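Side-chain contacts in tyrosinase (Burkholderia thailandensis, PDB 5ZRD), which probably oxidises monophenols to catechols and onward to quinones at a two-copper centre, and makes catechol derivatives efficiently at acidic pH: residues 158-163 and 167-172; 173-178 and 184-189; 302-307 and 311-316. One frame throughout, in Å; residues are numbered along the deposited sequence.

Contact 1: residues 158-163 and 167-172; sequences LSDRLP and NIYEKP
The carboxylate of Glu170 does what a strand partner would do: its OE1 takes the backbone N-H of Asp160 at 2.9 Å, next to a lone antiparallel bridge. In that bridge Leu158 and Lys171 form a hydrogen-bonded pair, Lys171 N to Leu158 O at 2.9 Å and Leu158 N to Lys171 O at 2.8 Å, the second bond more bent at 134°. The segments flank the short strand 165-167, and a type I beta turn from Asn167 to Glu170 brings Glu170 back beside Ser159. Beyond Ser159 the backbones part, and the Glu170 side chain spans the gap. Its CG is anti to the carbonyl carbon (chi1 -64°) and the chain runs extended past Leu158 O and Ser159 CA, bringing OE1 to Asp160 N on the anti side of the carboxylate, 19° out of its plane. Water 1 donates to the same OE1 and accepts from Leu162 N, extending the grip to a second amide. Asp160 OD2 takes a weak bond from Asn167 ND2 at 3.4 Å and lies at the edge of the Tyr169 ring; its OD1 is hydrogen-bonded to Tyr63 OH. Asn167 pairs with a strand of the second subunit. Asp160 OD2 and Glu170 OE1 stand 4.1 Å apart; if both are ionised, the amide, water and hydroxyl partners around them probably offset their repulsion.

Contact 2: residues 173-178 and 184-189; sequences KGYVTV and GLVGTP
Tyr175 lies against Gly184, its hydroxyl ending 3.3 Å from the glycine CA, and its side chain can be followed outward atom by atom. CB points toward the 184-189 segment, and CG stands anti to the backbone N (chi1 171°), which carries the ring across to the glycine. On the near half of the ring CD1 meets Val186 CG2 at 4.4 Å, a modest apolar contact made obliquely to the ring. The side chain also packs on Leu154. Farther out CE1 lies 3.6 Å from Gly184 O, and CZ is at nearly the same distance from that oxygen. At the tip OH sits beside Gly184 CA and is hydrogen-bonded to Asp303 OD1, with a weak bond from Lys171 NZ as well. Lys171 NZ probably donates to Gly184 O too. The phenol oxygen lies close to the CA of Gly184, a tight approach consistent with the absence of a side chain there. From the other end of the first segment Val178 reaches Gly184 with one methyl: CG2, set between its backbone N and carbonyl carbon, lies 3.5 Å from Gly184 N. Both segments belong to the long loop between strand 165-167 and helix 189-200, and Asp303 reaches in from the loop before helix 315-334. Val186 also packs on Leu192 and Thr195 of helix 189-200, whose N-cap is Thr188, while Gly174 and Tyr175 make backbone hydrogen bonds with Leu154, and Thr177 with Phe152, in the loop before strand 165-167.

Contact 3: residues 302-307 and 311-316; sequences GDMGEN and GMDPIF
Met304 fills the packed side of this contact, crossing the Asp313, Ile315 and Phe316 side chains each at about a right angle. Its chain bends at both chi2 (-70°) and chi3 (-69°), folding the thioether against the N-terminal part of helix 315-334. CG rests 3.8 Å from Ile315 CG2 and 3.9 Å from Asp313 OD2; SD comes within 3.8 Å of Phe316 CA and meets the phenyl group at its edge, 78° off the ring normal and 5.4 Å from the centroid, a Met-aromatic contact. Val284 of helix 274-285 touches both Met304 and Ile315.

The looser parts are bridged by water, although the residues that touch are all buried. Water 2, beside the packed Met304-Asp313 edge, accepts from Met304 N and donates to Asp313 OD2; water 3 lies farther off, between Asn307 O and Gly311 N. Asp313, ahead of the turn leading into the helix, makes a capping bond: its OD1 accepts from Ile315 N at 2.9 Å, from above the carboxylate plane, and Arg179 forms a salt bridge to the same oxygen.

Phe316 and Asn307 line the pocket of the oxygen atom bound at the copper pair. Met304 O accepts from His281 ND1 and is thus second shell to copper, while the thioether backs Phe316, which stacks on His320 and meets His57 edge-to-face; both probably help to fix these rings.

The contacts follow one another along the chain without interleaving, all within the common central tyrosinase domain. Contacts 1 and 2 lie on the same side of the chain's centre, their centres 10 Å apart, and both touch the second subunit; contact 3 is buried beside the copper site, 13 Å from contact 2 and 18 Å from contact 1, centre to centre. Asp303 joins them: its OD2 forms a salt bridge with Lys171 NZ of contact 1 at 2.9 Å, and its OD1 probably accepts from Val178 N of contact 2 at 3.1 Å. Asp303 thus ties the loop before helix 189-200, whose contacts also reach the second subunit, to the loop beside the copper site.

Contact 1: residues 158-163 and 167-172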
ATOM      1  N   LEU A 158     -10.122  11.429 -23.039  1.00 39.51           N
ATOM      2  CA  LEU A 158      -9.082  10.803 -22.294  1.00 40.03           C
ATOM      3  C   LEU A 158      -9.314  11.201 -20.850  1.00 36.42           C
ATOM      4  O   LEU A 158      -9.082  12.342 -20.492  1.00 32.90           O
ATOM      5  CB  LEU A 158      -7.725  11.331 -22.762  1.00 38.25           C
ATOM      6  CG  LEU A 158      -7.290  10.868 -24.145  1.00 38.94           C
ATOM      7  CD1 LEU A 158      -6.042  11.613 -24.580  1.00 37.19           C
ATOM      8  CD2 LEU A 158      -7.043   9.368 -24.142  1.00 41.30           C
ATOM      9  N   SER A 159      -9.774  10.271 -20.053  1.00 32.88           N
ATOM     10  CA  SER A 159     -10.096  10.623 -18.701  1.00 36.11           C
ATOM     11  C   SER A 159      -9.987   9.396 -17.792  1.00 33.71           C
ATOM     12  O   SER A 159     -10.474   8.362 -18.134  1.00 36.43           O
ATOM     13  CB  SER A 159     -11.494  11.227 -18.674  1.00 37.65           C
ATOM     14  OG  SER A 159     -12.158  10.940 -17.456  1.00 34.03           O
ATOM     15  N   ASP A 160      -9.450   9.534 -16.594  1.00 36.80           N
ATOM     16  CA  ASP A 160      -9.474   8.406 -15.649  1.00 39.95           C
ATOM     17  C   ASP A 160     -10.846   8.211 -14.935  1.00 43.07           C
ATOM     18  O   ASP A 160     -11.073   7.224 -14.216  1.00 39.06           O
ATOM     19  CB  ASP A 160      -8.325   8.624 -14.690  1.00 43.16           C
ATOM     20  CG  ASP A 160      -6.940   8.677 -15.426  1.00 45.13           C
ATOM     21  OD1 ASP A 160      -6.726   7.876 -16.373  1.00 41.52           O
ATOM     22  OD2 ASP A 160      -6.087   9.536 -15.063  1.00 46.42           O
ATOM     23  N   ARG A 161     -11.759   9.176 -15.123  1.00 48.17           N
ATOM     24  CA  ARG A 161     -13.126   9.113 -14.572  1.00 50.88           C
ATOM     25  C   ARG A 161     -13.028   8.893 -13.055  1.00 43.52           C
ATOM     26  O   ARG A 161     -13.712   8.051 -12.518  1.00 46.24           O
ATOM     27  CB  ARG A 161     -13.954   8.008 -15.257  1.00 55.58           C
ATOM     28  CG  ARG A 161     -14.112   8.156 -16.768  1.00 61.52           C
ATOM     29  CD  ARG A 161     -15.371   8.897 -17.232  1.00 79.51           C
ATOM     30  NE  ARG A 161     -15.289   9.571 -18.545  1.00 90.64           N
ATOM     31  CZ  ARG A 161     -15.353   8.966 -19.744  1.00 94.01           C
ATOM     32  NH1 ARG A 161     -15.432   7.646 -19.818  1.00 95.19           N
ATOM     33  NH2 ARG A 161     -15.325   9.682 -20.863  1.00 72.60           N
ATOM     34  N   LEU A 162     -12.123   9.592 -12.385  1.00 39.63           N
ATOM     35  CA  LEU A 162     -12.034   9.530 -10.936  1.00 42.33           C
ATOM     36  C   LEU A 162     -12.877  10.655 -10.340  1.00 44.95           C
ATOM     37  O   LEU A 162     -12.615  11.823 -10.651  1.00 38.19           O
ATOM     38  CB  LEU A 162     -10.590   9.739 -10.492  1.00 46.39           C
ATOM     39  CG  LEU A 162      -9.598   8.659 -10.891  1.00 50.03           C
ATOM     40  CD1 LEU A 162      -8.298   8.887 -10.138  1.00 49.64           C
ATOM     41  CD2 LEU A 162     -10.152   7.264 -10.619  1.00 50.56           C
ATOM     42  N   PRO A 163     -13.835  10.313  -9.464  1.00 45.51           N
ATOM     43  CA  PRO A 163     -14.715  11.323  -8.866  1.00 46.89           C
ATOM     44  C   PRO A 163     -13.895  12.382  -8.112  1.00 41.24           C
ATOM     45  O   PRO A 163     -13.049  12.031  -7.276  1.00 39.88           O
ATOM     46  CB  PRO A 163     -15.645  10.553  -7.907  1.00 49.00           C
ATOM     47  CG  PRO A 163     -15.602   9.132  -8.404  1.00 48.53           C
ATOM     48  CD  PRO A 163     -14.223   8.973  -9.014  1.00 47.82           C
ATOM     49  N   ASN A 167      -6.653  15.893 -14.079  1.00 28.50           N
ATOM     50  CA  ASN A 167      -5.191  16.052 -14.103  1.00 29.01           C
ATOM     51  C   ASN A 167      -4.714  16.304 -15.540  1.00 28.80           C
ATOM     52  O   ASN A 167      -5.514  16.256 -16.482  1.00 25.32           O
ATOM     53  CB  ASN A 167      -4.533  14.837 -13.443  1.00 31.31           C
ATOM     54  CG  ASN A 167      -4.810  13.613 -14.269  1.00 30.71           C
ATOM     55  OD1 ASN A 167      -4.677  13.702 -15.470  1.00 29.62           O
ATOM     56  ND2 ASN A 167      -5.277  12.534 -13.675  1.00 28.15           N
ATOM     57  N   ILE A 168      -3.408  16.525 -15.704  1.00 27.37           N
ATOM     58  CA  ILE A 168      -2.900  17.046 -16.960  1.00 28.34           C
ATOM     59  C   ILE A 168      -2.822  15.913 -17.986  1.00 30.31           C
ATOM     60  O   ILE A 168      -2.655  16.184 -19.195  1.00 31.79           O
ATOM     61  CB  ILE A 168      -1.561  17.799 -16.804  1.00 29.25           C
ATOM     62  CG1 ILE A 168      -0.458  16.930 -16.206  1.00 29.44           C
ATOM     63  CG2 ILE A 168      -1.742  19.090 -16.003  1.00 29.35           C
ATOM     64  CD1 ILE A 168       0.867  17.601 -16.162  1.00 27.47           C
ATOM     65  N   TYR A 169      -3.008  14.666 -17.548  1.00 27.73           N
ATOM     66  CA  TYR A 169      -3.204  13.598 -18.519  1.00 30.99           C
ATOM     67  C   TYR A 169      -4.504  13.800 -19.303  1.00 33.36           C
ATOM     68  O   TYR A 169      -4.599  13.333 -20.429  1.00 35.96           O
ATOM     69  CB  TYR A 169      -3.302  12.215 -17.878  1.00 29.41           C
ATOM     70  CG  TYR A 169      -2.112  11.763 -17.089  1.00 30.57           C
ATOM     71  CD1 TYR A 169      -0.857  12.319 -17.286  1.00 32.35           C
ATOM     72  CD2 TYR A 169      -2.234  10.743 -16.157  1.00 32.07           C
ATOM     73  CE1 TYR A 169       0.243  11.900 -16.545  1.00 31.18           C
ATOM     74  CE2 TYR A 169      -1.145  10.313 -15.412  1.00 32.94           C
ATOM     75  CZ  TYR A 169       0.104  10.884 -15.616  1.00 33.34           C
ATOM     76  OH  TYR A 169       1.191  10.498 -14.883  1.00 33.61           O
ATOM     77  N   GLU A 170      -5.499  14.462 -18.702  1.00 35.99           N
ATOM     78  CA  GLU A 170      -6.905  14.359 -19.163  1.00 34.77           C
ATOM     79  C   GLU A 170      -7.176  15.388 -20.242  1.00 33.54           C
ATOM     80  O   GLU A 170      -6.632  16.518 -20.189  1.00 34.17           O
ATOM     81  CB  GLU A 170      -7.864  14.505 -17.980  1.00 38.84           C
ATOM     82  CG  GLU A 170      -7.696  13.368 -16.984  1.00 39.18           C
ATOM     83  CD  GLU A 170      -8.785  13.295 -15.949  1.00 37.84           C
ATOM     84  OE1 GLU A 170      -9.163  12.176 -15.564  1.00 37.26           O
ATOM     85  OE2 GLU A 170      -9.211  14.368 -15.532  1.00 39.21           O
ATOM     86  N   LYS A 171      -8.000  14.961 -21.206  1.00 31.87           N
ATOM     87  CA  LYS A 171      -8.369  15.777 -22.332  1.00 31.81           C
ATOM     88  C   LYS A 171      -9.804  15.450 -22.728  1.00 34.69           C
ATOM     89  O   LYS A 171     -10.142  14.269 -22.897  1.00 35.33           O
ATOM     90  CB  LYS A 171      -7.345  15.556 -23.451  1.00 36.08           C
ATOM     91  CG  LYS A 171      -6.184  16.534 -23.406  1.00 37.82           C
ATOM     92  CD  LYS A 171      -4.840  16.050 -23.862  1.00 37.72           C
ATOM     93  CE  LYS A 171      -4.360  16.751 -25.104  1.00 40.03           C
ATOM     94  NZ  LYS A 171      -2.968  17.255 -25.008  1.00 35.95           N
ATOM     95  N   PRO A 172     -10.657  16.494 -22.881  1.00 37.25           N
ATOM     96  CA  PRO A 172     -12.079  16.239 -23.095  1.00 37.31           C
ATOM     97  C   PRO A 172     -12.423  15.686 -24.482  1.00 37.82           C
ATOM     98  O   PRO A 172     -11.652  15.863 -25.452  1.00 35.56           O
ATOM     99  CB  PRO A 172     -12.732  17.629 -23.020  1.00 40.55           C
ATOM    100  CG  PRO A 172     -11.678  18.551 -23.595  1.00 34.87           C
ATOM    101  CD  PRO A 172     -10.404  17.953 -23.026  1.00 36.37           C
TER
HETATM  102  O   HOH W   1     -10.764  11.883 -13.375  1.00 34.82           O

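Contact 2: residues 173-178 and 184-189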
ATOM      1  N   LYS A 173     -13.614  15.099 -24.569  1.00 38.75           N
ATOM      2  CA  LYS A 173     -14.220  14.783 -25.853  1.00 38.45           C
ATOM      3  C   LYS A 173     -14.231  16.031 -26.727  1.00 36.17           C
ATOM      4  O   LYS A 173     -14.503  17.109 -26.222  1.00 39.20           O
ATOM      5  CB  LYS A 173     -15.672  14.356 -25.693  1.00 41.24           C
ATOM      6  CG  LYS A 173     -16.381  14.008 -26.993  1.00 41.13           C
ATOM      7  CD  LYS A 173     -17.738  13.418 -26.748  1.00 41.82           C
ATOM      8  CE  LYS A 173     -18.470  13.082 -28.023  1.00 48.37           C
ATOM      9  NZ  LYS A 173     -19.600  12.178 -27.724  1.00 58.20           N
ATOM     10  N   GLY A 174     -13.903  15.887 -27.997  1.00 30.92           N
ATOM     11  CA  GLY A 174     -13.805  17.061 -28.899  1.00 34.71           C
ATOM     12  C   GLY A 174     -12.454  17.768 -28.877  1.00 34.16           C
ATOM     13  O   GLY A 174     -12.227  18.670 -29.623  1.00 37.83           O
ATOM     14  N   TYR A 175     -11.527  17.371 -28.038  1.00 37.76           N
ATOM     15  CA  TYR A 175     -10.207  17.977 -28.062  1.00 36.33           C
ATOM     16  C   TYR A 175      -9.561  17.775 -29.443  1.00 35.56           C
ATOM     17  O   TYR A 175      -9.655  16.684 -29.981  1.00 35.86           O
ATOM     18  CB  TYR A 175      -9.331  17.343 -26.980  1.00 38.19           C
ATOM     19  CG  TYR A 175      -7.901  17.778 -27.111  1.00 37.82           C
ATOM     20  CD1 TYR A 175      -7.514  19.054 -26.718  1.00 32.53           C
ATOM     21  CD2 TYR A 175      -6.962  16.948 -27.711  1.00 35.79           C
ATOM     22  CE1 TYR A 175      -6.198  19.463 -26.854  1.00 37.77           C
ATOM     23  CE2 TYR A 175      -5.656  17.368 -27.909  1.00 36.12           C
ATOM     24  CZ  TYR A 175      -5.278  18.633 -27.479  1.00 36.25           C
ATOM     25  OH  TYR A 175      -3.992  19.042 -27.634  1.00 34.29           O
ATOM     26  N   VAL A 176      -8.898  18.785 -30.001  1.00 31.64           N
ATOM     27  CA  VAL A 176      -8.225  18.625 -31.304  1.00 33.46           C
ATOM     28  C   VAL A 176      -6.702  18.730 -31.089  1.00 34.46           C
ATOM     29  O   VAL A 176      -6.193  19.579 -30.340  1.00 33.85           O
ATOM     30  CB  VAL A 176      -8.772  19.618 -32.360  1.00 38.97           C
ATOM     31  CG1 VAL A 176      -8.948  21.016 -31.807  1.00 45.75           C
ATOM     32  CG2 VAL A 176      -7.954  19.702 -33.639  1.00 37.16           C
ATOM     33  N   THR A 177      -5.948  17.851 -31.755  1.00 31.91           N
ATOM     34  CA  THR A 177      -4.528  17.789 -31.498  1.00 28.47           C
ATOM     35  C   THR A 177      -3.933  19.073 -32.037  1.00 30.89           C
ATOM     36  O   THR A 177      -4.490  19.589 -33.030  1.00 30.67           O
ATOM     37  CB  THR A 177      -3.875  16.542 -32.099  1.00 25.77           C
ATOM     38  OG1 THR A 177      -4.116  16.496 -33.501  1.00 27.25           O
ATOM     39  CG2 THR A 177      -4.393  15.256 -31.490  1.00 27.49           C
ATOM     40  N   VAL A 178      -2.853  19.547 -31.398  1.00 29.57           N
ATOM     41  CA  VAL A 178      -2.139  20.714 -31.890  1.00 31.03           C
ATOM     42  C   VAL A 178      -0.637  20.456 -31.960  1.00 30.47           C
ATOM     43  O   VAL A 178      -0.100  19.684 -31.227  1.00 32.93           O
ATOM     44  CB  VAL A 178      -2.409  21.956 -31.013  1.00 34.53           C
ATOM     45  CG1 VAL A 178      -3.892  22.256 -30.985  1.00 35.05           C
ATOM     46  CG2 VAL A 178      -1.859  21.825 -29.593  1.00 34.68           C
ATOM     47  N   GLY A 184      -1.801  22.418 -26.114  1.00 32.19           N
ATOM     48  CA  GLY A 184      -3.042  21.683 -25.823  1.00 31.09           C
ATOM     49  C   GLY A 184      -3.026  20.940 -24.500  1.00 27.13           C
ATOM     50  O   GLY A 184      -3.652  19.919 -24.388  1.00 27.72           O
ATOM     51  N   LEU A 185      -2.397  21.474 -23.475  1.00 27.93           N
ATOM     52  CA  LEU A 185      -2.453  20.844 -22.151  1.00 29.64           C
ATOM     53  C   LEU A 185      -3.600  21.516 -21.373  1.00 30.61           C
ATOM     54  O   LEU A 185      -3.552  22.714 -21.159  1.00 31.00           O
ATOM     55  CB  LEU A 185      -1.091  21.015 -21.474  1.00 27.63           C
ATOM     56  CG  LEU A 185      -0.812  20.109 -20.284  1.00 31.72           C
ATOM     57  CD1 LEU A 185      -0.516  18.664 -20.722  1.00 34.16           C
ATOM     58  CD2 LEU A 185       0.350  20.671 -19.471  1.00 32.50           C
ATOM     59  N   VAL A 186      -4.636  20.773 -21.003  1.00 31.05           N
ATOM     60  CA  VAL A 186      -5.933  21.381 -20.627  1.00 30.39           C
ATOM     61  C   VAL A 186      -6.599  20.689 -19.412  1.00 32.01           C
ATOM     62  O   VAL A 186      -7.747  21.022 -19.068  1.00 33.98           O
ATOM     63  CB  VAL A 186      -6.880  21.385 -21.843  1.00 31.55           C
ATOM     64  CG1 VAL A 186      -6.383  22.310 -22.921  1.00 34.97           C
ATOM     65  CG2 VAL A 186      -7.131  20.012 -22.435  1.00 31.55           C
ATOM     66  N   GLY A 187      -5.948  19.746 -18.735  1.00 30.73           N
ATOM     67  CA  GLY A 187      -6.668  18.894 -17.799  1.00 33.02           C
ATOM     68  C   GLY A 187      -6.782  19.470 -16.395  1.00 33.73           C
ATOM     69  O   GLY A 187      -7.494  18.923 -15.590  1.00 34.82           O
ATOM     70  N   THR A 188      -6.043  20.525 -16.080  1.00 34.22           N
ATOM     71  CA  THR A 188      -6.256  21.272 -14.869  1.00 36.08           C
ATOM     72  C   THR A 188      -6.632  22.717 -15.220  1.00 37.65           C
ATOM     73  O   THR A 188      -6.390  23.195 -16.343  1.00 36.63           O
ATOM     74  CB  THR A 188      -5.030  21.302 -13.946  1.00 33.52           C
ATOM     75  OG1 THR A 188      -4.042  22.051 -14.636  1.00 32.44           O
ATOM     76  CG2 THR A 188      -4.498  19.933 -13.587  1.00 35.74           C
ATOM     77  N   PRO A 189      -7.221  23.423 -14.249  1.00 38.89           N
ATOM     78  CA  PRO A 189      -7.650  24.817 -14.520  1.00 37.22           C
ATOM     79  C   PRO A 189      -6.456  25.686 -14.929  1.00 36.57           C
ATOM     80  O   PRO A 189      -6.556  26.411 -15.877  1.00 37.20           O
ATOM     81  CB  PRO A 189      -8.283  25.291 -13.210  1.00 34.92           C
ATOM     82  CG  PRO A 189      -8.833  23.994 -12.614  1.00 38.02           C
ATOM     83  CD  PRO A 189      -7.793  22.942 -12.977  1.00 36.95           C
TER

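Contact 3: residues 302-307 and 311-316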
ATOM      1  N   GLY A 302       2.322  21.031 -27.324  1.00 25.06           N
ATOM      2  CA  GLY A 302       1.697  20.274 -28.396  1.00 28.92           C
ATOM      3  C   GLY A 302       1.726  18.774 -28.142  1.00 27.34           C
ATOM      4  O   GLY A 302       2.512  18.277 -27.359  1.00 25.48           O
ATOM      5  N   ASP A 303       0.840  18.049 -28.794  1.00 27.77           N
ATOM      6  CA  ASP A 303       0.699  16.658 -28.452  1.00 30.07           C
ATOM      7  C   ASP A 303       1.971  15.858 -28.730  1.00 28.18           C
ATOM      8  O   ASP A 303       2.357  15.039 -27.916  1.00 28.08           O
ATOM      9  CB  ASP A 303      -0.541  16.054 -29.118  1.00 31.83           C
ATOM     10  CG  ASP A 303      -1.823  16.615 -28.554  1.00 31.29           C
ATOM     11  OD1 ASP A 303      -2.240  17.672 -29.071  1.00 35.32           O
ATOM     12  OD2 ASP A 303      -2.396  16.022 -27.592  1.00 30.48           O
ATOM     13  N   MET A 304       2.649  16.161 -29.832  1.00 30.64           N
ATOM     14  CA  MET A 304       3.869  15.452 -30.269  1.00 30.16           C
ATOM     15  C   MET A 304       5.049  15.672 -29.301  1.00 28.91           C
ATOM     16  O   MET A 304       6.026  14.951 -29.378  1.00 29.25           O
ATOM     17  CB  MET A 304       4.279  15.925 -31.670  1.00 31.21           C
ATOM     18  CG  MET A 304       3.568  15.195 -32.799  1.00 31.78           C
ATOM     19  SD  MET A 304       4.077  13.472 -32.994  1.00 33.80           S
ATOM     20  CE  MET A 304       5.749  13.667 -33.584  1.00 34.53           C
ATOM     21  N   GLY A 305       4.969  16.640 -28.388  1.00 29.63           N
ATOM     22  CA  GLY A 305       6.113  17.079 -27.594  1.00 26.13           C
ATOM     23  C   GLY A 305       6.444  16.182 -26.421  1.00 28.72           C
ATOM     24  O   GLY A 305       7.500  16.350 -25.854  1.00 28.13           O
ATOM     25  N   GLU A 306       5.549  15.251 -26.069  1.00 27.40           N
ATOM     26  CA  GLU A 306       5.695  14.333 -24.969  1.00 26.25           C
ATOM     27  C   GLU A 306       5.042  13.001 -25.397  1.00 30.45           C
ATOM     28  O   GLU A 306       4.274  12.936 -26.379  1.00 28.16           O
ATOM     29  CB  GLU A 306       4.990  14.838 -23.704  1.00 26.75           C
ATOM     30  CG  GLU A 306       5.790  15.842 -22.870  1.00 27.83           C
ATOM     31  CD  GLU A 306       5.960  17.272 -23.391  1.00 26.38           C
ATOM     32  OE1 GLU A 306       5.218  17.688 -24.289  1.00 25.63           O
ATOM     33  OE2 GLU A 306       6.858  17.969 -22.873  1.00 26.00           O
ATOM     34  N   ASN A 307       5.338  11.919 -24.691  1.00 27.30           N
ATOM     35  CA  ASN A 307       4.910  10.637 -25.167  1.00 28.63           C
ATOM     36  C   ASN A 307       3.416  10.432 -24.845  1.00 31.78           C
ATOM     37  O   ASN A 307       2.778   9.539 -25.394  1.00 29.89           O
ATOM     38  CB  ASN A 307       5.807   9.544 -24.610  1.00 30.65           C
ATOM     39  CG  ASN A 307       7.101   9.394 -25.381  1.00 34.04           C
ATOM     40  OD1 ASN A 307       8.138   9.104 -24.787  1.00 39.82           O
ATOM     41  ND2 ASN A 307       7.058   9.598 -26.687  1.00 33.31           N
ATOM     42  N   GLY A 311       0.787  10.037 -29.984  1.00 32.55           N
ATOM     43  CA  GLY A 311       0.199   9.060 -30.921  1.00 33.27           C
ATOM     44  C   GLY A 311      -1.154   9.503 -31.472  1.00 33.19           C
ATOM     45  O   GLY A 311      -1.615   8.918 -32.439  1.00 30.09           O
ATOM     46  N   MET A 312      -1.787  10.531 -30.892  1.00 32.55           N
ATOM     47  CA  MET A 312      -3.105  10.976 -31.387  1.00 30.01           C
ATOM     48  C   MET A 312      -2.915  11.961 -32.532  1.00 28.53           C
ATOM     49  O   MET A 312      -3.872  12.295 -33.176  1.00 30.12           O
ATOM     50  CB  MET A 312      -3.938  11.660 -30.303  1.00 27.97           C
ATOM     51  CG  MET A 312      -4.318  10.764 -29.152  1.00 26.30           C
ATOM     52  SD  MET A 312      -5.301   9.342 -29.686  1.00 34.43           S
ATOM     53  CE  MET A 312      -5.499   8.436 -28.160  1.00 34.13           C
ATOM     54  N   ASP A 313      -1.709  12.433 -32.779  1.00 28.70           N
ATOM     55  CA  ASP A 313      -1.479  13.304 -33.929  1.00 30.10           C
ATOM     56  C   ASP A 313      -1.071  12.464 -35.142  1.00 30.05           C
ATOM     57  O   ASP A 313      -0.035  11.839 -35.111  1.00 32.35           O
ATOM     58  CB  ASP A 313      -0.398  14.311 -33.628  1.00 29.57           C
ATOM     59  CG  ASP A 313      -0.200  15.312 -34.740  1.00 31.58           C
ATOM     60  OD1 ASP A 313      -0.476  14.995 -35.947  1.00 32.25           O
ATOM     61  OD2 ASP A 313       0.216  16.437 -34.363  1.00 28.80           O
ATOM     62  N   PRO A 314      -1.856  12.490 -36.226  1.00 34.05           N
ATOM     63  CA  PRO A 314      -1.566  11.677 -37.429  1.00 33.85           C
ATOM     64  C   PRO A 314      -0.112  11.771 -37.915  1.00 33.84           C
ATOM     65  O   PRO A 314       0.376  10.767 -38.494  1.00 30.92           O
ATOM     66  CB  PRO A 314      -2.520  12.214 -38.504  1.00 34.58           C
ATOM     67  CG  PRO A 314      -3.708  12.717 -37.708  1.00 32.59           C
ATOM     68  CD  PRO A 314      -3.097  13.270 -36.443  1.00 33.70           C
ATOM     69  N   ILE A 315       0.560  12.918 -37.668  1.00 30.92           N
ATOM     70  CA  ILE A 315       1.923  13.130 -38.146  1.00 31.38           C
ATOM     71  C   ILE A 315       2.855  12.168 -37.417  1.00 30.33           C
ATOM     72  O   ILE A 315       3.948  11.869 -37.919  1.00 29.98           O
ATOM     73  CB  ILE A 315       2.422  14.587 -37.983  1.00 29.76           C
ATOM     74  CG1 ILE A 315       3.594  14.882 -38.912  1.00 31.39           C
ATOM     75  CG2 ILE A 315       2.832  14.921 -36.568  1.00 30.30           C
ATOM     76  CD1 ILE A 315       3.818  16.370 -39.122  1.00 33.59           C
ATOM     77  N   PHE A 316       2.466  11.755 -36.218  1.00 29.12           N
ATOM     78  CA  PHE A 316       3.254  10.722 -35.523  1.00 29.90           C
ATOM     79  C   PHE A 316       3.629   9.571 -36.463  1.00 28.84           C
ATOM     80  O   PHE A 316       4.749   9.131 -36.457  1.00 32.88           O
ATOM     81  CB  PHE A 316       2.496  10.157 -34.338  1.00 28.60           C
ATOM     82  CG  PHE A 316       3.247   9.096 -33.579  1.00 30.52           C
ATOM     83  CD1 PHE A 316       3.216   7.776 -34.000  1.00 28.80           C
ATOM     84  CD2 PHE A 316       3.954   9.414 -32.428  1.00 29.04           C
ATOM     85  CE1 PHE A 316       3.902   6.812 -33.292  1.00 29.74           C
ATOM     86  CE2 PHE A 316       4.648   8.449 -31.723  1.00 27.85           C
ATOM     87  CZ  PHE A 316       4.627   7.153 -32.164  1.00 30.27           C
TER
HETATM   88  O   HOH W   2       1.275  17.527 -31.931  1.00 33.15           O
HETATM   89  O   HOH W   3       0.916   8.957 -27.238  1.00 25.90           O